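Local coordinates for protein histidine phosphotransferase (Caulobacter crescentus, PDB 2OOC) that probably passes phosphoryl groups through a histidine in a phosphorelay and is an essential regulator of stalk biogenesis, at residues Y15-A20 against A100-E105; A32-Q37 against K60-G65; A39-M44 against K53-T58; G72-R77 against G81-E86. One frame throughout, in Å; residues are numbered along the deposited sequence. Where two conformers were deposited one is given.

Contact 1 (Y15-A20 against A100-E105); sequences YLEGFA and AAYAHE
E17 and Y102 make the whole of this small contact, which buries about 86 Å² in all. Each lies on a helix, E17 on 13-19 and Y102 on 85-111.

The polar part is one hydrogen bond. The hydroxyl OH of Y102 donates to OE2 of E17 over 2.7 Å. The carboxylate oxygen accepts with its anti lone pair, the one turned away from OE1. Y102 reaches out with CG anti to the backbone N (chi1 -178°), which carries the phenol toward helix 13-19. E17 approaches differently. Its CB leaves the helix to one side, and the chain beyond CG is extended and brings the carboxylate across to the hydroxyl.

The remaining contact is van der Waals. OE2 of E17 lies at the ring edge, in plane, with CE2 of Y102 3.4 Å away. The carboxylate is turned 47° against the ring. CG of E17 stands 3.6 Å from OH of Y102, so the aliphatic part of the chain also borders the phenol.

Apolar neighbours complete the setting. The Y102 ring stacks on F13 and touches F24, while L16 packs on V30 and L31 of helix 24-41. The short N-terminal helix thus lies against the helical bundle of this Hpt protein.

Y102 is a buried residue, and its hydroxyl donates its hydrogen bond to E17. The bond fixes the direction of the hydroxyl and would probably favour an ionised carboxylate. It adds a directional link to a junction where apolar side chains also pack.

Contact 2 (A32-Q37 against K60-G65); sequences ALFREQ and KGAARG
F34 meets A62 and A63 where helices 24-41 and 52-66 run nearly antiparallel. The axes of the two short segments come within 10.5 Å at a crossing angle of -162°.

Along 60-65, K60 comes first and takes no part in this interface. Its NZ forms a salt bridge with E79 of helix 69-79. G61 follows. With H57, these two residues fit the HxxKG pattern of Hpt domains, in which the histidine is the usual phosphorylation site.

A62 carries most of the contact on this helix. Its CB lies 3.8 Å from CD1 of F34, and its O is 3.7 Å from the same carbon. F34 has CG anti to its own N (chi1 -180°), which aims the ring at the facing helix. The ring presents its edge to the backbone. Its CE1 is 3.8 Å from N of A63, which lies near the ring plane. The methyl of A63 is turned away and packs on L71.

R64 also leaves the interface. CG of K60 sits 3.7 Å above one face of its guanidinium, offset toward the rim. G65 closes the segment, at a place where a CB would crowd O of G61.

F34 also touches L71, V66, L96 and I99, so three helices surround the ring. An alanine here would remove the ring and would probably leave a gap between A62 and those apolar side chains.

The contact is small and uncharged. A small alanine lets the phenylalanine edge approach both its methyl and the helix backbone, so shape rather than charge joins the two helices.

Contact 3 (A39-M44 against K53-T58); sequences ALWAPM and KDAVHT
W41 buries the most surface here, 92 Å², and it lies across A55 and T58 of helix 52-66. CG of W41 stands anti to the carbonyl carbon (chi1 -67°), and the indole extends along the facing helix.

T58 covers one face of the indole. Its CG2 sits 3.6 Å from the centroid of the five-membered ring of W41, 19° off the normal, a CH-pi contact. The same methyl is 3.4 Å from NE1 of W41. CG of L40 lies over the opposite face, so the indole is held between two aliphatic groups. OG1 of T58 donates to O of D54 over 2.8 Å. That oxygen also accepts from N of T58, and the two donors come from opposite faces of its carbonyl plane.

A55 meets the six-membered ring obliquely. Its CA is 3.5 Å from CE3 of W41. CB of M44, a selenomethionine, packs 3.8 Å from CB of A55.

The hydroxyl of T58 is thus used inside its own helix, which fixes the rotation of the side chain and leaves the methyl against the indole. Dispersion and CH-pi contact hold the end of helix 24-41 to helix 52-66, at the residue that follows H57.

Contact 4 (G72-R77 against G81-E86); sequences GEVCER and GQESLE
R77 meets Q82 and E83 where the chain leaves helix 69-79 and turns toward helix 85-111. The tight part is at the backbone. N of Q82 donates to O of R77 over 2.7 Å, at 154°. This bond belongs to the turn that follows the helix, a Schellman motif with G81 at positive phi. Beside it, CB of R77 and CB of Q82 are 3.9 Å apart. CB of E83 lies 3.9 Å from O of V74.

The outer side is looser. The side chains of R77 and E83 run side by side, pointing the same way. E83 bends at chi2 (-83°), which brings OE2 to the edge of the guanidinium. NE of R77 reaches OE2 of E83 over 3.3 Å, a weak bond within a salt bridge, in the R77 conformer described; a second was deposited. The guanidinium and carboxylate planes are 46° apart. An alanine in place of E83 would remove the carboxylate and would probably leave the charge of R77 without this mate.

Next along the chain, S84 caps the following helix, its OG bonded to N of G87. The turn thus joins two helices of the bundle. V74 packs on V88 and A91 of helix 85-111, and C75 touches V56 and K60 of helix 52-66.

How the contacts relate
From the N terminus, helix 13-19 comes first, and contact 1 joins it to helix 85-111 near the other end of the chain. It closes the widest loop, and the other three contacts nest inside it. Contact 2 pairs helix 24-41 with helix 52-66. Contact 3 joins the same two helices nearer their connection and nests inside contact 2. Contact 4 follows in series and closes the short turn from helix 69-79 into helix 85-111. No two loops cross. Contacts 2, 3 and 4 touch one another: K60 meets C75, and V56 meets L85. Contact 1 touches contact 2 through Y15 and G65 but lies far from contacts 3 and 4.

Contact 1 (Y15-A20 against A100-E105)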
loop_
_atom_site.group_PDB
_atom_site.type_symbol
_atom_site.label_atom_id
_atom_site.label_comp_id
_atom_site.label_asym_id
_atom_site.label_seq_id
_atom_site.Cartn_x
_atom_site.Cartn_y
_atom_site.Cartn_z
ATOM N N TYR A 15 10.262 8.371 -0.161
ATOM C CA TYR A 15 9.140 9.133 -0.722
ATOM C C TYR A 15 8.160 9.540 0.354
ATOM O O TYR A 15 7.790 10.701 0.512
ATOM C CB TYR A 15 8.459 8.331 -1.842
ATOM C CG TYR A 15 7.316 9.062 -2.492
ATOM C CD1 TYR A 15 6.049 9.046 -1.908
ATOM C CD2 TYR A 15 7.494 9.808 -3.654
ATOM C CE1 TYR A 15 5.013 9.767 -2.451
ATOM C CE2 TYR A 15 6.450 10.525 -4.216
ATOM C CZ TYR A 15 5.213 10.480 -3.592
ATOM O OH TYR A 15 4.217 11.171 -4.222
ATOM N N LEU A 16 7.806 8.555 1.181
ATOM C CA LEU A 16 6.861 8.847 2.254
ATOM C C LEU A 16 7.431 9.827 3.296
ATOM O O LEU A 16 6.777 10.782 3.717
ATOM C CB LEU A 16 6.452 7.548 2.934
ATOM C CG LEU A 16 5.328 7.796 3.946
ATOM C CD1 LEU A 16 4.171 8.646 3.375
ATOM C CD2 LEU A 16 4.881 6.435 4.414
ATOM N N GLU A 17 8.710 9.642 3.651
ATOM C CA GLU A 17 9.327 10.548 4.571
ATOM C C GLU A 17 9.400 11.928 3.982
ATOM O O GLU A 17 9.232 12.951 4.643
ATOM C CB GLU A 17 10.727 10.002 4.967
ATOM C CG GLU A 17 10.635 8.743 5.785
ATOM C CD GLU A 17 11.891 7.934 5.865
ATOM O OE1 GLU A 17 12.881 8.309 5.177
ATOM O OE2 GLU A 17 11.862 6.899 6.601
ATOM N N GLY A 18 9.655 12.054 2.663
ATOM C CA GLY A 18 9.588 13.386 2.062
ATOM C C GLY A 18 8.199 14.051 2.099
ATOM O O GLY A 18 8.111 15.233 2.285
ATOM N N PHE A 19 7.189 13.277 1.779
ATOM C CA PHE A 19 5.787 13.724 1.893
ATOM C C PHE A 19 5.513 14.301 3.298
ATOM O O PHE A 19 4.908 15.340 3.455
ATOM C CB PHE A 19 4.878 12.557 1.621
ATOM C CG PHE A 19 3.435 12.923 1.607
ATOM C CD1 PHE A 19 2.676 12.916 2.780
ATOM C CD2 PHE A 19 2.842 13.356 0.414
ATOM C CE1 PHE A 19 1.366 13.330 2.786
ATOM C CE2 PHE A 19 1.512 13.722 0.395
ATOM C CZ PHE A 19 0.763 13.716 1.580
ATOM N N ALA A 20 6.142 13.661 4.270
ATOM C CA ALA A 20 6.056 14.057 5.693
ATOM C C ALA A 20 7.012 15.162 6.082
ATOM O O ALA A 20 7.059 15.591 7.246
ATOM C CB ALA A 20 6.292 12.819 6.501
ATOM N N ALA A 100 4.200 -2.685 7.771
ATOM C CA ALA A 100 4.131 -3.200 9.128
ATOM C C ALA A 100 5.507 -3.275 9.789
ATOM O O ALA A 100 5.745 -2.970 10.961
ATOM C CB ALA A 100 3.432 -4.566 9.180
ATOM N N ALA A 101 6.494 -3.684 9.008
ATOM C CA ALA A 101 7.857 -3.792 9.482
ATOM C C ALA A 101 8.504 -2.439 9.814
ATOM O O ALA A 101 9.285 -2.307 10.754
ATOM C CB ALA A 101 8.732 -4.579 8.456
ATOM N N TYR A 102 8.167 -1.414 9.010
ATOM C CA TYR A 102 8.654 -0.069 9.242
ATOM C C TYR A 102 8.078 0.457 10.545
ATOM O O TYR A 102 8.823 1.024 11.336
ATOM C CB TYR A 102 8.250 0.818 8.106
ATOM C CG TYR A 102 8.732 2.264 8.161
ATOM C CD1 TYR A 102 8.057 3.188 8.914
ATOM C CD2 TYR A 102 9.820 2.681 7.429
ATOM C CE1 TYR A 102 8.437 4.510 8.935
ATOM C CE2 TYR A 102 10.213 4.020 7.430
ATOM C CZ TYR A 102 9.514 4.911 8.196
ATOM O OH TYR A 102 9.862 6.245 8.250
ATOM N N ALA A 103 6.798 0.230 10.771
ATOM C CA ALA A 103 6.162 0.620 12.044
ATOM C C ALA A 103 6.822 -0.090 13.226
ATOM O O ALA A 103 7.136 0.492 14.271
ATOM C CB ALA A 103 4.680 0.349 11.997
ATOM N N HIS A 104 7.122 -1.385 13.068
ATOM C CA HIS A 104 7.811 -2.112 14.089
ATOM C C HIS A 104 9.202 -1.598 14.429
ATOM O O HIS A 104 9.598 -1.519 15.578
ATOM C CB HIS A 104 7.884 -3.598 13.637
ATOM C CG HIS A 104 8.253 -4.545 14.716
ATOM N ND1 HIS A 104 9.004 -5.681 14.486
ATOM C CD2 HIS A 104 7.948 -4.574 16.047
ATOM C CE1 HIS A 104 9.151 -6.358 15.605
ATOM N NE2 HIS A 104 8.496 -5.727 16.565
ATOM N N GLU A 105 9.955 -1.293 13.386
ATOM C CA GLU A 105 11.272 -0.718 13.502
ATOM C C GLU A 105 11.249 0.600 14.272
ATOM O O GLU A 105 12.159 0.849 15.063
ATOM C CB GLU A 105 11.851 -0.490 12.107
ATOM C CG GLU A 105 12.472 -1.750 11.552
ATOM C CD GLU A 105 12.660 -1.719 10.033
ATOM O OE1 GLU A 105 12.685 -0.619 9.428
ATOM O OE2 GLU A 105 12.777 -2.825 9.443
#

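Contact 2 (A32-Q37 against K60-G65)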
loop_
_atom_site.group_PDB
_atom_site.type_symbol
_atom_site.label_atom_id
_atom_site.label_comp_id
_atom_site.label_asym_id
_atom_site.label_seq_id
_atom_site.Cartn_x
_atom_site.Cartn_y
_atom_site.Cartn_z
ATOM N N ALA A 32 -0.869 4.460 8.854
ATOM C CA ALA A 32 -2.110 3.984 9.442
ATOM C C ALA A 32 -3.330 4.151 8.514
ATOM O O ALA A 32 -4.127 3.224 8.382
ATOM C CB ALA A 32 -2.336 4.654 10.795
ATOM N N LEU A 33 -3.385 5.264 7.784
ATOM C CA LEU A 33 -4.435 5.458 6.806
ATOM C C LEU A 33 -4.372 4.428 5.686
ATOM O O LEU A 33 -5.394 3.902 5.271
ATOM C CB LEU A 33 -4.305 6.877 6.216
ATOM C CG LEU A 33 -4.643 8.032 7.175
ATOM C CD1 LEU A 33 -4.319 9.442 6.484
ATOM C CD2 LEU A 33 -6.089 7.916 7.656
ATOM N N PHE A 34 -3.179 4.118 5.225
ATOM C CA PHE A 34 -3.027 3.170 4.146
ATOM C C PHE A 34 -3.491 1.790 4.608
ATOM O O PHE A 34 -4.179 1.090 3.889
ATOM C CB PHE A 34 -1.592 3.062 3.681
ATOM C CG PHE A 34 -1.400 2.085 2.548
ATOM C CD1 PHE A 34 -1.561 2.499 1.227
ATOM C CD2 PHE A 34 -1.119 0.760 2.780
ATOM C CE1 PHE A 34 -1.422 1.569 0.212
ATOM C CE2 PHE A 34 -0.943 -0.167 1.787
ATOM C CZ PHE A 34 -1.147 0.236 0.476
ATOM N N ARG A 35 -3.129 1.423 5.831
ATOM C CA ARG A 35 -3.518 0.121 6.346
ATOM C C ARG A 35 -5.039 0.033 6.469
ATOM O O ARG A 35 -5.638 -0.994 6.219
ATOM C CB ARG A 35 -2.791 -0.214 7.671
ATOM C CG ARG A 35 -1.383 -0.743 7.425
ATOM C CD ARG A 35 -0.463 -0.576 8.637
ATOM N NE ARG A 35 -1.061 -1.065 9.879
ATOM C CZ ARG A 35 -0.701 -2.175 10.541
ATOM N NH1 ARG A 35 0.269 -2.967 10.088
ATOM N NH2 ARG A 35 -1.335 -2.502 11.678
ATOM N N GLU A 36 -5.664 1.147 6.830
ATOM C CA GLU A 36 -7.121 1.223 6.939
ATOM C C GLU A 36 -7.802 1.076 5.588
ATOM O O GLU A 36 -8.784 0.295 5.430
ATOM C CB GLU A 36 -7.542 2.561 7.544
ATOM C CG GLU A 36 -7.431 2.642 9.011
ATOM C CD GLU A 36 -7.889 4.032 9.501
ATOM O OE1 GLU A 36 -8.957 4.512 8.988
ATOM O OE2 GLU A 36 -7.152 4.647 10.335
ATOM N N GLN A 37 -7.295 1.780 4.587
ATOM C CA GLN A 37 -7.800 1.654 3.223
ATOM C C GLN A 37 -7.604 0.226 2.734
ATOM O O GLN A 37 -8.522 -0.379 2.110
ATOM C CB GLN A 37 -7.053 2.575 2.266
ATOM C CG GLN A 37 -7.332 4.015 2.354
ATOM C CD GLN A 37 -8.131 4.506 1.170
ATOM O OE1 GLN A 37 -7.663 5.347 0.382
ATOM N NE2 GLN A 37 -9.359 4.000 1.049
ATOM N N LYS A 60 -4.705 1.587 -6.206
ATOM C CA LYS A 60 -3.705 2.183 -7.065
ATOM C C LYS A 60 -3.362 3.565 -6.565
ATOM O O LYS A 60 -2.188 3.913 -6.422
ATOM C CB LYS A 60 -4.167 2.240 -8.513
ATOM C CG LYS A 60 -3.185 2.835 -9.476
ATOM C CD LYS A 60 -3.709 2.881 -10.919
ATOM C CE LYS A 60 -4.812 3.834 -11.104
ATOM N NZ LYS A 60 -5.231 3.987 -12.562
ATOM N N GLY A 61 -4.377 4.349 -6.260
ATOM C CA GLY A 61 -4.096 5.702 -5.822
ATOM C C GLY A 61 -3.478 5.770 -4.434
ATOM O O GLY A 61 -2.590 6.622 -4.160
ATOM N N ALA A 62 -3.916 4.880 -3.543
ATOM C CA ALA A 62 -3.370 4.838 -2.172
ATOM C C ALA A 62 -1.919 4.447 -2.227
ATOM O O ALA A 62 -1.062 4.977 -1.510
ATOM C CB ALA A 62 -4.104 3.864 -1.300
ATOM N N ALA A 63 -1.667 3.490 -3.074
ATOM C CA ALA A 63 -0.293 3.012 -3.260
ATOM C C ALA A 63 0.665 4.117 -3.715
ATOM O O ALA A 63 1.776 4.327 -3.177
ATOM C CB ALA A 63 -0.235 1.811 -4.268
ATOM N N ARG A 64 0.238 4.813 -4.747
ATOM C CA ARG A 64 1.079 5.879 -5.307
ATOM C C ARG A 64 1.204 7.020 -4.309
ATOM O O ARG A 64 2.216 7.726 -4.293
ATOM C CB ARG A 64 0.529 6.310 -6.672
ATOM C CG ARG A 64 0.822 5.268 -7.713
ATOM C CD ARG A 64 0.146 5.498 -9.023
ATOM N NE ARG A 64 0.619 4.579 -10.041
ATOM C CZ ARG A 64 0.036 4.533 -11.238
ATOM N NH1 ARG A 64 -1.025 5.299 -11.488
ATOM N NH2 ARG A 64 0.513 3.735 -12.168
ATOM N N GLY A 65 0.234 7.141 -3.422
ATOM C CA GLY A 65 0.218 8.182 -2.420
ATOM C C GLY A 65 1.281 7.991 -1.382
ATOM O O GLY A 65 1.834 8.952 -0.878
#

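Contact 3 (A39-M44 against K53-T58)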
loop_
_atom_site.group_PDB
_atom_site.type_symbol
_atom_site.label_atom_id
_atom_site.label_comp_id
_atom_site.label_asym_id
_atom_site.label_seq_id
_atom_site.Cartn_x
_atom_site.Cartn_y
_atom_site.Cartn_z
ATOM N N ALA A 39 -7.407 -2.538 4.504
ATOM C CA ALA A 39 -8.414 -3.388 5.160
ATOM C C ALA A 39 -9.826 -3.296 4.571
ATOM O O ALA A 39 -10.509 -4.311 4.512
ATOM C CB ALA A 39 -8.453 -3.093 6.633
ATOM N N LEU A 40 -10.220 -2.121 4.148
ATOM C CA LEU A 40 -11.529 -1.861 3.528
ATOM C C LEU A 40 -11.609 -2.506 2.135
ATOM O O LEU A 40 -12.598 -3.173 1.797
ATOM C CB LEU A 40 -11.789 -0.372 3.426
ATOM C CG LEU A 40 -13.156 0.056 2.805
ATOM C CD1 LEU A 40 -14.278 -0.725 3.463
ATOM C CD2 LEU A 40 -13.312 1.511 2.864
ATOM N N TRP A 41 -10.603 -2.254 1.310
ATOM C CA TRP A 41 -10.697 -2.617 -0.094
ATOM C C TRP A 41 -10.137 -3.984 -0.463
ATOM O O TRP A 41 -10.593 -4.602 -1.443
ATOM C CB TRP A 41 -10.050 -1.488 -0.935
ATOM C CG TRP A 41 -10.797 -0.229 -0.876
ATOM C CD1 TRP A 41 -10.524 0.851 -0.045
ATOM C CD2 TRP A 41 -11.950 0.157 -1.644
ATOM N NE1 TRP A 41 -11.439 1.848 -0.242
ATOM C CE2 TRP A 41 -12.311 1.473 -1.226
ATOM C CE3 TRP A 41 -12.719 -0.472 -2.642
ATOM C CZ2 TRP A 41 -13.360 2.169 -1.783
ATOM C CZ3 TRP A 41 -13.772 0.259 -3.214
ATOM C CH2 TRP A 41 -14.071 1.547 -2.782
ATOM N N ALA A 42 -9.180 -4.534 0.281
ATOM C CA ALA A 42 -8.544 -5.787 -0.098
ATOM C C ALA A 42 -9.491 -6.983 -0.220
ATOM O O ALA A 42 -9.325 -7.819 -1.108
ATOM C CB ALA A 42 -7.356 -6.151 0.834
ATOM N N PRO A 43 -10.486 -7.089 0.662
ATOM C CA PRO A 43 -11.464 -8.163 0.505
ATOM C C PRO A 43 -12.203 -8.166 -0.841
ATOM O O PRO A 43 -12.697 -9.216 -1.252
ATOM C CB PRO A 43 -12.430 -7.953 1.666
ATOM C CG PRO A 43 -11.720 -7.146 2.624
ATOM C CD PRO A 43 -10.767 -6.276 1.858
HETATM N N MSE A 44 -12.184 -7.035 -1.537
HETATM C CA MSE A 44 -12.880 -6.911 -2.823
HETATM C C MSE A 44 -12.046 -7.299 -4.007
HETATM O O MSE A 44 -12.547 -7.311 -5.141
HETATM C CB MSE A 44 -13.334 -5.502 -3.045
HETATM C CG MSE A 44 -14.090 -4.988 -1.864
HETATM SE SE MSE A 44 -14.673 -3.268 -2.289
HETATM C CE MSE A 44 -15.229 -2.679 -0.575
ATOM N N LYS A 53 -13.176 -3.733 -9.351
ATOM C CA LYS A 53 -12.623 -2.725 -10.234
ATOM C C LYS A 53 -12.390 -1.458 -9.464
ATOM O O LYS A 53 -11.374 -0.776 -9.640
ATOM C CB LYS A 53 -13.529 -2.526 -11.453
ATOM C CG LYS A 53 -12.957 -1.574 -12.483
ATOM C CD LYS A 53 -11.756 -2.121 -13.184
ATOM C CE LYS A 53 -11.380 -1.261 -14.421
ATOM N NZ LYS A 53 -11.235 0.198 -14.041
ATOM N N ASP A 54 -13.369 -1.090 -8.640
ATOM C CA ASP A 54 -13.218 0.095 -7.799
ATOM C C ASP A 54 -12.089 -0.084 -6.799
ATOM O O ASP A 54 -11.404 0.853 -6.470
ATOM C CB ASP A 54 -14.554 0.398 -7.126
ATOM C CG ASP A 54 -15.554 0.950 -8.094
ATOM O OD1 ASP A 54 -15.241 1.938 -8.812
ATOM O OD2 ASP A 54 -16.688 0.419 -8.064
ATOM N N ALA A 55 -11.974 -1.266 -6.264
ATOM C CA ALA A 55 -10.887 -1.626 -5.353
ATOM C C ALA A 55 -9.533 -1.448 -6.019
ATOM O O ALA A 55 -8.612 -0.847 -5.410
ATOM C CB ALA A 55 -11.068 -3.019 -4.762
ATOM N N VAL A 56 -9.355 -1.946 -7.232
ATOM C CA VAL A 56 -8.062 -1.791 -7.920
ATOM C C VAL A 56 -7.759 -0.317 -8.103
ATOM O O VAL A 56 -6.622 0.144 -7.844
ATOM C CB VAL A 56 -8.008 -2.550 -9.255
ATOM C CG1 VAL A 56 -6.726 -2.164 -10.037
ATOM C CG2 VAL A 56 -8.087 -4.048 -8.983
ATOM N N HIS A 57 -8.740 0.462 -8.535
ATOM C CA HIS A 57 -8.548 1.886 -8.699
ATOM C C HIS A 57 -8.128 2.581 -7.411
ATOM O O HIS A 57 -7.248 3.418 -7.399
ATOM C CB HIS A 57 -9.870 2.495 -9.223
ATOM C CG HIS A 57 -9.846 3.992 -9.283
ATOM N ND1 HIS A 57 -9.261 4.682 -10.325
ATOM C CD2 HIS A 57 -10.339 4.931 -8.435
ATOM C CE1 HIS A 57 -9.370 5.981 -10.105
ATOM N NE2 HIS A 57 -10.010 6.157 -8.957
ATOM N N THR A 58 -8.810 2.255 -6.318
ATOM C CA THR A 58 -8.598 2.909 -5.050
ATOM C C THR A 58 -7.228 2.510 -4.491
ATOM O O THR A 58 -6.446 3.341 -4.060
ATOM C CB THR A 58 -9.738 2.560 -4.063
ATOM O OG1 THR A 58 -10.982 2.979 -4.652
ATOM C CG2 THR A 58 -9.525 3.247 -2.691
#

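Contact 4 (G72-R77 against G81-E86)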
loop_
_atom_site.group_PDB
_atom_site.type_symbol
_atom_site.label_atom_id
_atom_site.label_comp_id
_atom_site.label_asym_id
_atom_site.label_seq_id
_atom_site.Cartn_x
_atom_site.Cartn_y
_atom_site.Cartn_z
ATOM N N GLY A 72 1.238 0.195 -7.270
ATOM C CA GLY A 72 0.576 1.052 -8.206
ATOM C C GLY A 72 0.670 0.580 -9.641
ATOM O O GLY A 72 -0.329 0.567 -10.339
ATOM N N GLU A 73 1.853 0.177 -10.045
ATOM C CA GLU A 73 2.060 -0.362 -11.398
ATOM C C GLU A 73 1.286 -1.615 -11.645
ATOM O O GLU A 73 0.720 -1.790 -12.707
ATOM C CB GLU A 73 3.533 -0.607 -11.693
ATOM C CG GLU A 73 4.348 0.658 -11.743
ATOM N N VAL A 74 1.310 -2.550 -10.703
ATOM C CA VAL A 74 0.567 -3.788 -10.818
ATOM C C VAL A 74 -0.918 -3.495 -10.963
ATOM O O VAL A 74 -1.624 -4.070 -11.785
ATOM C CB VAL A 74 0.830 -4.703 -9.633
ATOM C CG1 VAL A 74 -0.079 -5.923 -9.750
ATOM C CG2 VAL A 74 2.304 -5.155 -9.560
ATOM N N CYS A 75 -1.433 -2.545 -10.204
ATOM C CA CYS A 75 -2.815 -2.159 -10.349
ATOM C C CYS A 75 -3.128 -1.591 -11.738
ATOM O O CYS A 75 -4.168 -1.891 -12.265
ATOM C CB CYS A 75 -3.197 -1.108 -9.333
ATOM S SG CYS A 75 -3.333 -1.706 -7.607
ATOM N N GLU A 76 -2.258 -0.739 -12.240
ATOM C CA GLU A 76 -2.425 -0.142 -13.607
ATOM C C GLU A 76 -2.426 -1.252 -14.626
ATOM O O GLU A 76 -3.269 -1.216 -15.537
ATOM C CB GLU A 76 -1.321 0.899 -13.848
ATOM C CG GLU A 76 -1.493 1.863 -15.079
ATOM C CD GLU A 76 -0.500 3.087 -15.024
ATOM N N ARG A 77 -1.555 -2.240 -14.467
ATOM C CA ARG A 77 -1.482 -3.361 -15.409
ATOM C C ARG A 77 -2.744 -4.213 -15.328
ATOM O O ARG A 77 -3.253 -4.692 -16.339
ATOM C CB ARG A 77 -0.255 -4.229 -15.155
ATOM C CG ARG A 77 1.071 -3.601 -15.528
ATOM C CD ARG A 77 2.177 -4.627 -15.620
ATOM N NE ARG A 77 2.764 -4.981 -14.329
ATOM C CZ ARG A 77 3.792 -4.354 -13.758
ATOM N NH1 ARG A 77 4.376 -3.305 -14.339
ATOM N NH2 ARG A 77 4.248 -4.790 -12.590
ATOM N N GLY A 81 -5.730 -5.248 -18.192
ATOM C CA GLY A 81 -5.864 -6.660 -18.417
ATOM C C GLY A 81 -4.574 -7.435 -18.496
ATOM O O GLY A 81 -4.610 -8.595 -18.922
ATOM N N GLN A 82 -3.451 -6.839 -18.042
ATOM C CA GLN A 82 -2.092 -7.406 -18.110
ATOM C C GLN A 82 -1.647 -8.094 -16.811
ATOM O O GLN A 82 -0.558 -8.658 -16.749
ATOM C CB GLN A 82 -1.041 -6.318 -18.366
ATOM C CG GLN A 82 -1.310 -5.292 -19.461
ATOM C CD GLN A 82 -0.236 -4.204 -19.452
ATOM O OE1 GLN A 82 -0.486 -3.052 -19.083
ATOM N NE2 GLN A 82 0.976 -4.590 -19.797
ATOM N N GLU A 83 -2.462 -8.014 -15.772
ATOM C CA GLU A 83 -2.158 -8.637 -14.484
ATOM C C GLU A 83 -3.487 -9.130 -13.931
ATOM O O GLU A 83 -4.544 -8.504 -14.112
ATOM C CB GLU A 83 -1.594 -7.628 -13.482
ATOM C CG GLU A 83 -0.181 -7.230 -13.669
ATOM C CD GLU A 83 0.765 -8.204 -13.075
ATOM O OE1 GLU A 83 0.292 -9.135 -12.383
ATOM O OE2 GLU A 83 1.979 -8.028 -13.307
ATOM N N SER A 84 -3.403 -10.178 -13.131
ATOM C CA SER A 84 -4.565 -10.729 -12.450
ATOM C C SER A 84 -4.813 -10.047 -11.103
ATOM O O SER A 84 -3.958 -9.384 -10.540
ATOM C CB SER A 84 -4.342 -12.230 -12.183
ATOM O OG SER A 84 -3.323 -12.398 -11.217
ATOM N N LEU A 85 -5.994 -10.271 -10.566
ATOM C CA LEU A 85 -6.296 -9.861 -9.192
ATOM C C LEU A 85 -5.398 -10.561 -8.189
ATOM O O LEU A 85 -4.989 -9.980 -7.189
ATOM C CB LEU A 85 -7.734 -10.096 -8.850
ATOM C CG LEU A 85 -8.663 -9.012 -9.458
ATOM C CD1 LEU A 85 -10.141 -9.396 -9.414
ATOM C CD2 LEU A 85 -8.478 -7.610 -8.813
ATOM N N GLU A 86 -5.006 -11.798 -8.460
ATOM C CA GLU A 86 -4.030 -12.421 -7.610
ATOM C C GLU A 86 -2.697 -11.650 -7.563
ATOM O O GLU A 86 -2.069 -11.497 -6.487
ATOM C CB GLU A 86 -3.810 -13.859 -8.091
ATOM C CG GLU A 86 -2.838 -14.686 -7.248
ATOM C CD GLU A 86 -2.747 -16.184 -7.701
ATOM O OE1 GLU A 86 -3.517 -16.617 -8.588
ATOM O OE2 GLU A 86 -1.882 -16.897 -7.161
#